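Rho-class glutathione S-transferase (Laternula elliptica, PDB 3QAV) probably catalyses the conjugation of glutathione to electrophilic compounds. Local coordinates at residues I114-T125 with V176-F187. Residues are numbered along the deposited sequence; the frame is centred on the assembly and turned at random.
Sequences IRAKVYQRMFET and VATKEFTMADVF
Met-122 lies over one face of the Phe-187 ring. Its CB makes a CH-pi contact, 4.2 Å from the ring centroid of Phe-187 and offset toward the rim. Its SD stands above the same ring at longer range, a Met-aromatic contact. The bend at the end of the Met-122 chain (chi3 59°) brings Met-122 CE to 3.5 Å from Phe-187 CZ. SD also packs against Met-183 CG. Thr-125 OG1 sits at the ring edge and donates to Met-122 O.

The small side chains of Ala-177 and Ala-184 lie against Val-118, Arg-121 and Met-122. Met-122 CG lies 3.5 Å from Ala-184 CA, and Ala-184 CB rests on Arg-121 CB. Val-118 and Thr-182 meet tip to tip, with CG1 of Val-118 3.8 Å from OG1 of Thr-182.

No direct hydrogen bond joins the segments, but a water links them: it accepts from Arg-121 NH2 and donates to Val-176 O. Arg-121 CG packs 3.5 Å from Ala-177 CB. Bends at chi2 (-75°) and chi3 turn the guanidinium back along its own helix. Arg-121 NH1 is 2.7 Å from Glu-124 OE1, a salt bridge that uses the syn lone pair, while the longer, more bent NE bond reaches the same oxygen from above the carboxylate plane. With an alanine here, the Glu-124 carboxylate is likely to lose this charge partner, and the water its bridge from Val-176 O to helix 112-124.

Within 176-187, Thr-182 and Asp-185 form a capping box, the N-capping motif that starts the helix in the GST C-terminal domain. The Ala-184 N bond to Thr-182 OG1 is weak.

The helical pieces 114-124 and 183-187 run nearly parallel (7°), with axes 8.0 Å apart at closest approach; they belong to helices 112-124 and 183-197. Trp-165 of helix 148-172 packs on Arg-121 and Val-176. Helices 36-47 and 91-101 touch Met-183, and the Phe-187 side chain is about 6 Å from that of glutathione-binding Ser-91.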
loop_
_atom_site.group_PDB
_atom_site.type_symbol
_atom_site.label_atom_id
_atom_site.label_comp_id
_atom_site.label_asym_id
_atom_site.label_seq_id
_atom_site.Cartn_x
_atom_site.Cartn_y
_atom_site.Cartn_z
ATOM N N ILE A 114 -3.162 -6.487 -19.693
ATOM C CA ILE A 114 -3.901 -7.270 -18.716
ATOM C C ILE A 114 -3.191 -7.228 -17.357
ATOM O O ILE A 114 -3.846 -7.166 -16.315
ATOM C CB ILE A 114 -4.068 -8.732 -19.177
ATOM C CG1 ILE A 114 -4.765 -8.766 -20.547
ATOM C CG2 ILE A 114 -4.911 -9.507 -18.160
ATOM C CD1 ILE A 114 -4.993 -10.169 -21.093
ATOM N N ARG A 115 -1.860 -7.242 -17.374
ATOM C CA ARG A 115 -1.076 -7.182 -16.142
ATOM C C ARG A 115 -1.396 -5.893 -15.395
ATOM O O ARG A 115 -1.442 -5.869 -14.163
ATOM C CB ARG A 115 0.425 -7.211 -16.445
ATOM C CG ARG A 115 0.956 -8.530 -16.968
ATOM C CD ARG A 115 2.394 -8.368 -17.454
ATOM N NE ARG A 115 3.314 -8.111 -16.351
ATOM C CZ ARG A 115 3.933 -9.063 -15.662
ATOM N NH1 ARG A 115 4.748 -8.738 -14.667
ATOM N NH2 ARG A 115 3.755 -10.340 -15.982
ATOM N N ALA A 116 -1.610 -4.825 -16.153
ATOM C CA ALA A 116 -1.931 -3.530 -15.572
ATOM C C ALA A 116 -3.198 -3.638 -14.720
ATOM O O ALA A 116 -3.289 -3.040 -13.645
ATOM C CB ALA A 116 -2.115 -2.491 -16.673
ATOM N N LYS A 117 -4.173 -4.403 -15.192
ATOM C CA LYS A 117 -5.408 -4.570 -14.435
ATOM C C LYS A 117 -5.174 -5.411 -13.174
ATOM O O LYS A 117 -5.819 -5.178 -12.152
ATOM C CB LYS A 117 -6.498 -5.204 -15.304
ATOM C CG LYS A 117 -7.736 -5.636 -14.528
ATOM C CD LYS A 117 -8.369 -4.482 -13.770
ATOM C CE LYS A 117 -8.926 -3.443 -14.731
ATOM N NZ LYS A 117 -9.905 -4.066 -15.665
ATOM N N VAL A 118 -4.261 -6.383 -13.243
ATOM C CA VAL A 118 -3.950 -7.210 -12.075
ATOM C C VAL A 118 -3.323 -6.302 -11.007
ATOM O O VAL A 118 -3.731 -6.325 -9.847
ATOM C CB VAL A 118 -2.978 -8.372 -12.430
ATOM C CG1 VAL A 118 -2.531 -9.093 -11.164
ATOM C CG2 VAL A 118 -3.678 -9.372 -13.371
ATOM N N TYR A 119 -2.340 -5.496 -11.410
ATOM C CA TYR A 119 -1.692 -4.546 -10.503
ATOM C C TYR A 119 -2.763 -3.605 -9.933
ATOM O O TYR A 119 -2.786 -3.331 -8.740
ATOM C CB TYR A 119 -0.638 -3.717 -11.252
ATOM C CG TYR A 119 0.688 -4.421 -11.524
ATOM C CD1 TYR A 119 1.260 -4.400 -12.798
ATOM C CD2 TYR A 119 1.400 -5.046 -10.494
ATOM C CE1 TYR A 119 2.510 -4.981 -13.046
ATOM C CE2 TYR A 119 2.660 -5.629 -10.728
ATOM C CZ TYR A 119 3.205 -5.591 -12.003
ATOM O OH TYR A 119 4.441 -6.154 -12.236
ATOM N N GLN A 120 -3.656 -3.112 -10.784
ATOM C CA GLN A 120 -4.711 -2.219 -10.303
ATOM C C GLN A 120 -5.498 -2.863 -9.156
ATOM O O GLN A 120 -5.646 -2.267 -8.083
ATOM C CB GLN A 120 -5.674 -1.846 -11.441
ATOM C CG GLN A 120 -6.991 -1.212 -10.971
ATOM C CD GLN A 120 -6.831 0.188 -10.374
ATOM O OE1 GLN A 120 -7.679 0.648 -9.595
ATOM N NE2 GLN A 120 -5.761 0.875 -10.750
ATOM N N ARG A 121 -5.998 -4.075 -9.376
ATOM C CA ARG A 121 -6.774 -4.764 -8.342
ATOM C C ARG A 121 -5.954 -5.023 -7.069
ATOM O O ARG A 121 -6.438 -4.795 -5.967
ATOM C CB ARG A 121 -7.337 -6.074 -8.897
ATOM C CG ARG A 121 -8.362 -5.880 -10.026
ATOM C CD ARG A 121 -9.716 -5.392 -9.500
ATOM N NE ARG A 121 -9.864 -3.939 -9.480
ATOM C CZ ARG A 121 -10.421 -3.216 -10.450
ATOM N NH1 ARG A 121 -10.507 -1.893 -10.326
ATOM N NH2 ARG A 121 -10.897 -3.808 -11.541
ATOM N N MET A 122 -4.716 -5.487 -7.226
ATOM C CA MET A 122 -3.837 -5.749 -6.086
ATOM C C MET A 122 -3.766 -4.581 -5.100
ATOM O O MET A 122 -4.122 -4.710 -3.926
ATOM C CB MET A 122 -2.406 -6.028 -6.562
ATOM C CG MET A 122 -2.168 -7.381 -7.175
ATOM S SD MET A 122 -0.576 -7.390 -8.032
ATOM C CE MET A 122 0.540 -6.970 -6.699
ATOM N N PHE A 123 -3.288 -3.443 -5.593
ATOM C CA PHE A 123 -3.113 -2.250 -4.773
ATOM C C PHE A 123 -4.402 -1.566 -4.334
ATOM O O PHE A 123 -4.425 -0.881 -3.318
ATOM C CB PHE A 123 -2.168 -1.290 -5.511
ATOM C CG PHE A 123 -0.824 -1.922 -5.828
ATOM C CD1 PHE A 123 -0.428 -2.147 -7.142
ATOM C CD2 PHE A 123 0.006 -2.362 -4.799
ATOM C CE1 PHE A 123 0.771 -2.808 -7.429
ATOM C CE2 PHE A 123 1.202 -3.023 -5.073
ATOM C CZ PHE A 123 1.587 -3.250 -6.391
ATOM N N GLU A 124 -5.479 -1.767 -5.080
ATOM C CA GLU A 124 -6.755 -1.173 -4.701
ATOM C C GLU A 124 -7.315 -1.879 -3.456
ATOM O O GLU A 124 -8.126 -1.305 -2.718
ATOM C CB GLU A 124 -7.753 -1.277 -5.857
ATOM C CG GLU A 124 -9.087 -0.579 -5.604
ATOM C CD GLU A 124 -10.024 -0.687 -6.792
ATOM O OE1 GLU A 124 -9.558 -1.089 -7.877
ATOM O OE2 GLU A 124 -11.221 -0.357 -6.647
ATOM N N THR A 125 -6.874 -3.114 -3.211
ATOM C CA THR A 125 -7.363 -3.867 -2.052
ATOM C C THR A 125 -7.098 -3.165 -0.724
ATOM O O THR A 125 -7.726 -3.495 0.287
ATOM C CB THR A 125 -6.736 -5.284 -1.955
ATOM O OG1 THR A 125 -5.335 -5.178 -1.676
ATOM C CG2 THR A 125 -6.945 -6.049 -3.236
ATOM N N VAL A 176 -10.946 -11.960 -9.112
ATOM C CA VAL A 176 -11.048 -10.518 -8.887
ATOM C C VAL A 176 -10.525 -9.558 -9.963
ATOM O O VAL A 176 -10.962 -8.407 -10.023
ATOM C CB VAL A 176 -10.423 -10.147 -7.517
ATOM C CG1 VAL A 176 -8.896 -10.069 -7.638
ATOM C CG2 VAL A 176 -11.026 -8.835 -7.004
ATOM N N ALA A 177 -9.616 -10.016 -10.818
ATOM C CA ALA A 177 -9.070 -9.150 -11.865
ATOM C C ALA A 177 -9.264 -9.705 -13.276
ATOM O O ALA A 177 -9.421 -8.947 -14.235
ATOM C CB ALA A 177 -7.584 -8.896 -11.612
ATOM N N THR A 178 -9.248 -11.027 -13.396
ATOM C CA THR A 178 -9.417 -11.676 -14.690
ATOM C C THR A 178 -10.183 -12.971 -14.473
ATOM O O THR A 178 -10.634 -13.253 -13.368
ATOM C CB THR A 178 -8.061 -12.034 -15.316
ATOM O OG1 THR A 178 -7.466 -13.092 -14.563
ATOM C CG2 THR A 178 -7.118 -10.840 -15.293
ATOM N N LYS A 179 -10.324 -13.767 -15.524
ATOM C CA LYS A 179 -11.024 -15.043 -15.408
ATOM C C LYS A 179 -10.079 -16.142 -14.914
ATOM O O LYS A 179 -10.431 -17.322 -14.894
ATOM C CB LYS A 179 -11.640 -15.434 -16.753
ATOM C CG LYS A 179 -12.798 -14.546 -17.163
ATOM C CD LYS A 179 -13.342 -14.929 -18.525
ATOM C CE LYS A 179 -14.465 -13.991 -18.944
ATOM N NZ LYS A 179 -15.615 -14.036 -17.991
ATOM N N GLU A 180 -8.877 -15.736 -14.517
ATOM C CA GLU A 180 -7.873 -16.655 -13.996
ATOM C C GLU A 180 -7.366 -16.163 -12.639
ATOM O O GLU A 180 -7.406 -14.967 -12.336
ATOM C CB GLU A 180 -6.676 -16.750 -14.955
ATOM C CG GLU A 180 -6.844 -17.710 -16.117
ATOM C CD GLU A 180 -5.607 -17.757 -17.002
ATOM O OE1 GLU A 180 -4.482 -17.751 -16.460
ATOM O OE2 GLU A 180 -5.756 -17.809 -18.238
ATOM N N PHE A 181 -6.893 -17.094 -11.825
ATOM C CA PHE A 181 -6.336 -16.766 -10.518
ATOM C C PHE A 181 -5.038 -15.982 -10.784
ATOM O O PHE A 181 -4.248 -16.364 -11.646
ATOM C CB PHE A 181 -6.029 -18.063 -9.764
ATOM C CG PHE A 181 -5.307 -17.859 -8.465
ATOM C CD1 PHE A 181 -6.015 -17.732 -7.273
ATOM C CD2 PHE A 181 -3.912 -17.806 -8.432
ATOM C CE1 PHE A 181 -5.343 -17.554 -6.057
ATOM C CE2 PHE A 181 -3.231 -17.627 -7.226
ATOM C CZ PHE A 181 -3.948 -17.502 -6.034
ATOM N N THR A 182 -4.826 -14.886 -10.060
ATOM C CA THR A 182 -3.624 -14.071 -10.243
ATOM C C THR A 182 -3.187 -13.460 -8.918
ATOM O O THR A 182 -3.834 -13.665 -7.893
ATOM C CB THR A 182 -3.868 -12.913 -11.237
ATOM O OG1 THR A 182 -4.841 -12.014 -10.689
ATOM C CG2 THR A 182 -4.376 -13.446 -12.571
ATOM N N MET A 183 -2.098 -12.698 -8.946
ATOM C CA MET A 183 -1.588 -12.059 -7.735
ATOM C C MET A 183 -2.678 -11.231 -7.058
ATOM O O MET A 183 -2.683 -11.099 -5.843
ATOM C CB MET A 183 -0.390 -11.153 -8.059
ATOM C CG MET A 183 0.325 -10.616 -6.819
ATOM S SD MET A 183 1.093 -11.926 -5.829
ATOM C CE MET A 183 2.595 -12.219 -6.754
ATOM N N ALA A 184 -3.597 -10.678 -7.847
ATOM C CA ALA A 184 -4.683 -9.866 -7.300
ATOM C C ALA A 184 -5.538 -10.645 -6.301
ATOM O O ALA A 184 -5.982 -10.091 -5.290
ATOM C CB ALA A 184 -5.563 -9.332 -8.422
ATOM N N ASP A 185 -5.776 -11.925 -6.584
ATOM C CA ASP A 185 -6.576 -12.746 -5.680
ATOM C C ASP A 185 -5.821 -13.048 -4.391
ATOM O O ASP A 185 -6.422 -13.270 -3.339
ATOM C CB ASP A 185 -6.987 -14.041 -6.372
ATOM C CG ASP A 185 -7.888 -13.785 -7.557
ATOM O OD1 ASP A 185 -7.399 -13.850 -8.707
ATOM O OD2 ASP A 185 -9.084 -13.494 -7.327
ATOM N N VAL A 186 -4.500 -13.047 -4.479
ATOM C CA VAL A 186 -3.657 -13.299 -3.318
ATOM C C VAL A 186 -3.859 -12.152 -2.323
ATOM O O VAL A 186 -3.880 -12.354 -1.105
ATOM C CB VAL A 186 -2.166 -13.345 -3.732
ATOM C CG1 VAL A 186 -1.283 -13.221 -2.513
ATOM C CG2 VAL A 186 -1.875 -14.632 -4.480
ATOM N N PHE A 187 -4.004 -10.946 -2.856
ATOM C CA PHE A 187 -4.191 -9.768 -2.019
ATOM C C PHE A 187 -5.632 -9.635 -1.557
ATOM O O PHE A 187 -5.904 -9.282 -0.414
ATOM C CB PHE A 187 -3.814 -8.494 -2.796
ATOM C CG PHE A 187 -2.331 -8.287 -2.969
ATOM C CD1 PHE A 187 -1.527 -9.284 -3.503
ATOM C CD2 PHE A 187 -1.741 -7.075 -2.607
ATOM C CE1 PHE A 187 -0.154 -9.082 -3.673
ATOM C CE2 PHE A 187 -0.374 -6.864 -2.774
ATOM C CZ PHE A 187 0.419 -7.871 -3.308
HETATM O O HOH W 1 -11.685 -6.406 -11.798
#